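Local coordinates for hypothetical protein PH0156 (PDB 2P62) that is of unknown function but belongs to a family placed in the Toprim-like clan, at residues V19-L24 / L51-D56; E167-S172 / M190-I195. All blocks are in the same frame, centred on the assembly; numbering follows the deposited sequence.

Contact 1: residues V19-L24 / L51-D56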
loop_
_atom_site.group_PDB
_atom_site.type_symbol
_atom_site.label_atom_id
_atom_site.label_comp_id
_atom_site.label_asym_id
_atom_site.label_seq_id
_atom_site.Cartn_x
_atom_site.Cartn_y
_atom_site.Cartn_z
ATOM N N VAL A 19 -0.970 -8.708 -12.941
ATOM C CA VAL A 19 -1.305 -7.933 -14.131
ATOM C C VAL A 19 -0.878 -8.671 -15.408
ATOM O O VAL A 19 -1.583 -8.638 -16.415
ATOM C CB VAL A 19 -0.706 -6.489 -14.081
ATOM C CG1 VAL A 19 0.821 -6.528 -14.036
ATOM C CG2 VAL A 19 -1.202 -5.688 -15.281
ATOM N N LEU A 20 0.259 -9.355 -15.374
ATOM C CA LEU A 20 0.685 -10.092 -16.554
ATOM C C LEU A 20 -0.231 -11.286 -16.806
ATOM O O LEU A 20 -0.661 -11.514 -17.933
ATOM C CB LEU A 20 2.113 -10.596 -16.392
ATOM C CG LEU A 20 3.215 -9.541 -16.313
ATOM C CD1 LEU A 20 4.467 -10.218 -15.799
ATOM C CD2 LEU A 20 3.448 -8.874 -17.673
ATOM N N LEU A 21 -0.526 -12.048 -15.756
ATOM C CA LEU A 21 -1.372 -13.233 -15.880
ATOM C C LEU A 21 -2.808 -12.917 -16.303
ATOM O O LEU A 21 -3.441 -13.718 -16.983
ATOM C CB LEU A 21 -1.374 -14.020 -14.564
ATOM C CG LEU A 21 -0.054 -14.673 -14.133
ATOM C CD1 LEU A 21 -0.219 -15.349 -12.778
ATOM C CD2 LEU A 21 0.376 -15.687 -15.189
ATOM N N GLU A 22 -3.314 -11.753 -15.901
ATOM C CA GLU A 22 -4.669 -11.338 -16.257
ATOM C C GLU A 22 -4.704 -10.629 -17.610
ATOM O O GLU A 22 -5.299 -11.121 -18.571
ATOM C CB GLU A 22 -5.252 -10.396 -15.188
ATOM C CG GLU A 22 -5.607 -11.089 -13.866
ATOM C CD GLU A 22 -6.269 -10.173 -12.825
ATOM O OE1 GLU A 22 -6.684 -10.694 -11.770
ATOM O OE2 GLU A 22 -6.380 -8.949 -13.043
ATOM N N LYS A 23 -4.033 -9.484 -17.679
ATOM C CA LYS A 23 -4.018 -8.661 -18.878
ATOM C C LYS A 23 -3.245 -9.189 -20.073
ATOM O O LYS A 23 -3.476 -8.758 -21.202
ATOM C CB LYS A 23 -3.529 -7.257 -18.514
ATOM C CG LYS A 23 -4.386 -6.566 -17.447
ATOM C CD LYS A 23 -5.845 -6.405 -17.892
ATOM C CE LYS A 23 -6.697 -5.654 -16.856
ATOM N NZ LYS A 23 -6.886 -6.420 -15.596
ATOM N N LEU A 24 -2.340 -10.127 -19.839
ATOM C CA LEU A 24 -1.559 -10.678 -20.936
ATOM C C LEU A 24 -1.951 -12.118 -21.285
ATOM O O LEU A 24 -1.935 -12.492 -22.454
ATOM C CB LEU A 24 -0.077 -10.614 -20.590
ATOM C CG LEU A 24 0.879 -10.775 -21.768
ATOM C CD1 LEU A 24 0.755 -9.578 -22.714
ATOM C CD2 LEU A 24 2.290 -10.880 -21.241
ATOM N N LEU A 51 -4.758 -14.975 -3.614
ATOM C CA LEU A 51 -5.329 -14.549 -4.875
ATOM C C LEU A 51 -5.483 -15.776 -5.773
ATOM O O LEU A 51 -4.536 -16.545 -5.963
ATOM C CB LEU A 51 -4.414 -13.517 -5.522
ATOM C CG LEU A 51 -4.771 -13.024 -6.916
ATOM C CD1 LEU A 51 -6.092 -12.257 -6.910
ATOM C CD2 LEU A 51 -3.625 -12.147 -7.402
ATOM N N VAL A 52 -6.687 -15.966 -6.303
ATOM C CA VAL A 52 -6.971 -17.095 -7.181
ATOM C C VAL A 52 -7.318 -16.618 -8.587
ATOM O O VAL A 52 -8.333 -15.960 -8.799
ATOM C CB VAL A 52 -8.144 -17.946 -6.655
ATOM C CG1 VAL A 52 -8.374 -19.142 -7.578
ATOM C CG2 VAL A 52 -7.852 -18.427 -5.254
ATOM N N LEU A 53 -6.456 -16.952 -9.540
ATOM C CA LEU A 53 -6.659 -16.577 -10.928
ATOM C C LEU A 53 -6.983 -17.849 -11.699
ATOM O O LEU A 53 -6.339 -18.881 -11.495
ATOM C CB LEU A 53 -5.393 -15.929 -11.495
ATOM C CG LEU A 53 -4.823 -14.723 -10.748
ATOM C CD1 LEU A 53 -3.683 -14.119 -11.570
ATOM C CD2 LEU A 53 -5.918 -13.674 -10.512
ATOM N N GLU A 54 -7.977 -17.779 -12.581
ATOM C CA GLU A 54 -8.375 -18.949 -13.359
ATOM C C GLU A 54 -8.576 -18.698 -14.848
ATOM O O GLU A 54 -8.900 -17.586 -15.263
ATOM C CB GLU A 54 -9.662 -19.542 -12.785
ATOM C CG GLU A 54 -9.529 -20.023 -11.358
ATOM C CD GLU A 54 -10.828 -20.575 -10.804
ATOM O OE1 GLU A 54 -10.820 -21.077 -9.663
ATOM O OE2 GLU A 54 -11.852 -20.506 -11.511
ATOM N N LYS A 55 -8.382 -19.756 -15.633
ATOM C CA LYS A 55 -8.551 -19.736 -17.083
ATOM C C LYS A 55 -8.584 -21.176 -17.581
ATOM O O LYS A 55 -7.714 -21.981 -17.243
ATOM C CB LYS A 55 -7.405 -18.989 -17.754
ATOM C CG LYS A 55 -7.507 -18.910 -19.266
ATOM C CD LYS A 55 -6.273 -18.222 -19.821
ATOM C CE LYS A 55 -6.220 -18.282 -21.333
ATOM N NZ LYS A 55 -7.452 -17.725 -21.926
ATOM N N ASP A 56 -9.596 -21.494 -18.384
ATOM C CA ASP A 56 -9.766 -22.837 -18.921
ATOM C C ASP A 56 -9.774 -23.817 -17.745
ATOM O O ASP A 56 -10.617 -23.699 -16.858
ATOM C CB ASP A 56 -8.640 -23.183 -19.910
ATOM C CG ASP A 56 -8.625 -22.272 -21.138
ATOM O OD1 ASP A 56 -9.673 -22.153 -21.811
ATOM O OD2 ASP A 56 -7.559 -21.674 -21.434
#
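The carboxylate of Glu22 is the flat group that meets the strand here: its OE1 lies 3.3 Å from Leu53 CD2, while OE2 is turned away from that methyl. OE1 also forms a salt bridge with Arg28, on the neighbouring edge strand 28-29, and Lys23 NZ makes a long salt bridge with Glu22 OE2 at 3.6 Å. The buried carboxylate is probably balanced by Arg28, with an apolar methyl at its side. The Glu22 chain is extended beyond CG (chi2 -176°), which carries OE1 out to Leu53; the two side chains cross at about a right angle.

Leu53 is the strand residue on which both helix side chains bear, and its two methyls divide the work. CD2 meets the acid; CD1 sits 3.8 Å from Leu21 CB and 3.9 Å from Leu21 CD1, again with the two side chains at about a right angle. With CG beside the backbone N (chi1 -55°), Leu53 turns this fork toward the helix. Backbones stay apart, Glu22 CA being 7.7 Å from Leu53 CA. Leu21 also touches Leu60 and Ile62 of strand 58-63, which pairs antiparallel with 51-55, and Ile62 touches Leu53 as well.

Contact between the segments is modest, 136 Å² of buried surface, and all three touching residues are buried. The last turn of helix 11-23 lies here against one face of the mixed sheet, a helix-on-sheet packing characteristic of layered alpha/beta folds and consistent with the family's place in the Toprim-like clan.

Contact 2: residues E167-S172 / M190-I195; sequences EKYRGS and MHILSI
Tyr169 and Ile192 lie side by side, their side chains pointing in opposing directions, the ring running out toward helix 186-196. The touch is narrow: Tyr169 CD2 stands 3.9 Å from Ile192 CG2, and the methyl comes to the ring obliquely. CG2 is the branch that touches because it points away from its own backbone N, with CG1 swung beside that N instead (chi1 -65°). At the edge of the ring, and in its plane, lies Ser172 CB, 3.7 Å from Tyr169 CD2, so the first turn of helix 171-180 borders the aromatic.

Farther out, the phenol end passes Ile195, one helical turn beyond Ile192. Tyr169 OH is 4.6 Å from Ile195 CG2 and 4.4 Å from Ile195 O, too far for a bond; that carbonyl instead accepts a hydrogen bond from Lys180 NZ of the second subunit.

Helices 165-168 and 171-180 are joined by a short break, which packs against helix 186-196. Tyr169 is where the chain leaves helix 165-168, and Arg170 takes the N-cap position of helix 171-180. The break directs the tyrosine inward, whereas the CB of Arg170 points away from helix 186-196, and the residue is exposed. Ile192 is enclosed further by Met173 and Leu176 of helix 171-180 and by Leu184.

On the subunit side, Ser172 OG is hydrogen-bonded to Asp179 OD1 of the second subunit, whose Asp179 also packs on Tyr169. His191 meets His191 of the second subunit, ring against ring with planes at about 40°, on a different side of helix 186-196 from Ile192.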
loop_
_atom_site.group_PDB
_atom_site.type_symbol
_atom_site.label_atom_id
_atom_site.label_comp_id
_atom_site.label_asym_id
_atom_site.label_seq_id
_atom_site.Cartn_x
_atom_site.Cartn_y
_atom_site.Cartn_z
ATOM N N GLU A 167 15.565 7.874 -19.469
ATOM C CA GLU A 167 16.262 8.761 -20.384
ATOM C C GLU A 167 15.663 10.155 -20.211
ATOM O O GLU A 167 16.384 11.133 -20.017
ATOM C CB GLU A 167 16.062 8.273 -21.819
ATOM C CG GLU A 167 16.588 9.213 -22.884
ATOM C CD GLU A 167 18.016 9.640 -22.611
ATOM O OE1 GLU A 167 18.858 8.753 -22.321
ATOM O OE2 GLU A 167 18.298 10.862 -22.690
ATOM N N LYS A 168 14.334 10.230 -20.277
ATOM C CA LYS A 168 13.612 11.486 -20.115
ATOM C C LYS A 168 14.033 12.159 -18.817
ATOM O O LYS A 168 13.902 13.372 -18.655
ATOM C CB LYS A 168 12.104 11.230 -20.083
ATOM C CG LYS A 168 11.260 12.474 -19.854
ATOM C CD LYS A 168 9.771 12.141 -19.898
ATOM C CE LYS A 168 8.906 13.378 -19.674
ATOM N NZ LYS A 168 7.454 13.049 -19.727
ATOM N N TYR A 169 14.526 11.359 -17.882
ATOM C CA TYR A 169 14.969 11.905 -16.616
ATOM C C TYR A 169 16.492 11.911 -16.579
ATOM O O TYR A 169 17.120 12.688 -17.294
ATOM C CB TYR A 169 14.343 11.119 -15.443
ATOM C CG TYR A 169 12.893 11.525 -15.200
ATOM C CD1 TYR A 169 11.898 11.227 -16.137
ATOM C CD2 TYR A 169 12.551 12.360 -14.130
ATOM C CE1 TYR A 169 10.607 11.769 -16.032
ATOM C CE2 TYR A 169 11.261 12.909 -14.012
ATOM C CZ TYR A 169 10.297 12.617 -14.973
ATOM O OH TYR A 169 9.056 13.229 -14.928
ATOM N N ARG A 170 17.095 11.049 -15.776
ATOM C CA ARG A 170 18.556 11.009 -15.682
ATOM C C ARG A 170 19.058 12.272 -14.987
ATOM O O ARG A 170 19.767 12.191 -13.985
ATOM C CB ARG A 170 19.210 10.890 -17.067
ATOM C CG ARG A 170 20.716 10.634 -16.977
ATOM C CD ARG A 170 21.389 10.634 -18.335
ATOM N NE ARG A 170 21.300 11.949 -18.962
ATOM C CZ ARG A 170 21.905 13.043 -18.506
ATOM N NH1 ARG A 170 22.662 12.988 -17.412
ATOM N NH2 ARG A 170 21.740 14.201 -19.138
ATOM N N GLY A 171 18.700 13.437 -15.525
ATOM C CA GLY A 171 19.097 14.683 -14.895
ATOM C C GLY A 171 18.578 14.662 -13.466
ATOM O O GLY A 171 19.219 15.170 -12.544
ATOM N N SER A 172 17.401 14.071 -13.281
ATOM C CA SER A 172 16.825 13.950 -11.951
ATOM C C SER A 172 17.612 12.899 -11.171
ATOM O O SER A 172 17.916 13.094 -9.994
ATOM C CB SER A 172 15.357 13.533 -12.029
ATOM O OG SER A 172 14.566 14.528 -12.649
ATOM N N MET A 190 12.005 3.498 -8.520
ATOM C CA MET A 190 10.588 3.214 -8.566
ATOM C C MET A 190 9.806 4.463 -8.160
ATOM O O MET A 190 8.727 4.726 -8.678
ATOM C CB MET A 190 10.285 2.043 -7.641
ATOM C CG MET A 190 9.502 0.930 -8.298
ATOM S SD MET A 190 10.297 -0.020 -9.584
ATOM C CE MET A 190 10.116 0.944 -10.943
ATOM N N HIS A 191 10.360 5.245 -7.242
ATOM C CA HIS A 191 9.691 6.458 -6.814
ATOM C C HIS A 191 9.795 7.566 -7.848
ATOM O O HIS A 191 8.935 8.442 -7.905
ATOM C CB HIS A 191 10.235 6.922 -5.468
ATOM C CG HIS A 191 9.763 6.087 -4.326
ATOM N ND1 HIS A 191 10.538 5.104 -3.750
ATOM C CD2 HIS A 191 8.562 6.031 -3.704
ATOM C CE1 HIS A 191 9.835 4.479 -2.823
ATOM N NE2 HIS A 191 8.631 5.022 -2.775
ATOM N N ILE A 192 10.844 7.530 -8.665
ATOM C CA ILE A 192 11.002 8.527 -9.709
ATOM C C ILE A 192 9.951 8.192 -10.750
ATOM O O ILE A 192 9.355 9.084 -11.357
ATOM C CB ILE A 192 12.392 8.452 -10.355
ATOM C CG1 ILE A 192 13.451 8.815 -9.320
ATOM C CG2 ILE A 192 12.455 9.372 -11.576
ATOM C CD1 ILE A 192 14.844 8.809 -9.860
ATOM N N LEU A 193 9.723 6.893 -10.941
ATOM C CA LEU A 193 8.721 6.416 -11.890
ATOM C C LEU A 193 7.327 6.913 -11.477
ATOM O O LEU A 193 6.519 7.254 -12.332
ATOM C CB LEU A 193 8.721 4.880 -11.958
ATOM C CG LEU A 193 7.679 4.227 -12.885
ATOM C CD1 LEU A 193 7.976 4.595 -14.334
ATOM C CD2 LEU A 193 7.700 2.708 -12.728
ATOM N N SER A 194 7.045 6.956 -10.173
ATOM C CA SER A 194 5.746 7.429 -9.697
ATOM C C SER A 194 5.537 8.883 -10.123
ATOM O O SER A 194 4.435 9.294 -10.502
ATOM C CB SER A 194 5.654 7.344 -8.170
ATOM O OG SER A 194 5.718 6.016 -7.704
ATOM N N ILE A 195 6.610 9.657 -10.039
ATOM C CA ILE A 195 6.578 11.061 -10.408
ATOM C C ILE A 195 6.473 11.208 -11.920
ATOM O O ILE A 195 5.697 12.025 -12.421
ATOM C CB ILE A 195 7.847 11.765 -9.922
ATOM C CG1 ILE A 195 7.913 11.687 -8.393
ATOM C CG2 ILE A 195 7.884 13.190 -10.444
ATOM C CD1 ILE A 195 9.219 12.193 -7.795
#

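The two contacts follow one another along the chain, and their centres lie about 30 Å apart, with about 12 Å between nearest atoms and no touch. They serve different parts of the protein: contact 1 lies within the sheet-bearing part, its centre about 13 Å from the centre of the chain, whereas contact 2 sits among helices at the dimer interface, its centre about 23 Å from it. No other chain touches 19-24 or 51-56, but the second subunit comes within reach of nine residues of contact 2. Helix 204-218 bridges the two regions, meeting Val19, Leu20 and Lys23 at one place and Met190, His191 and Ser194 at another. An interchain disulfide at Cys203, just before that helix, also joins subunits.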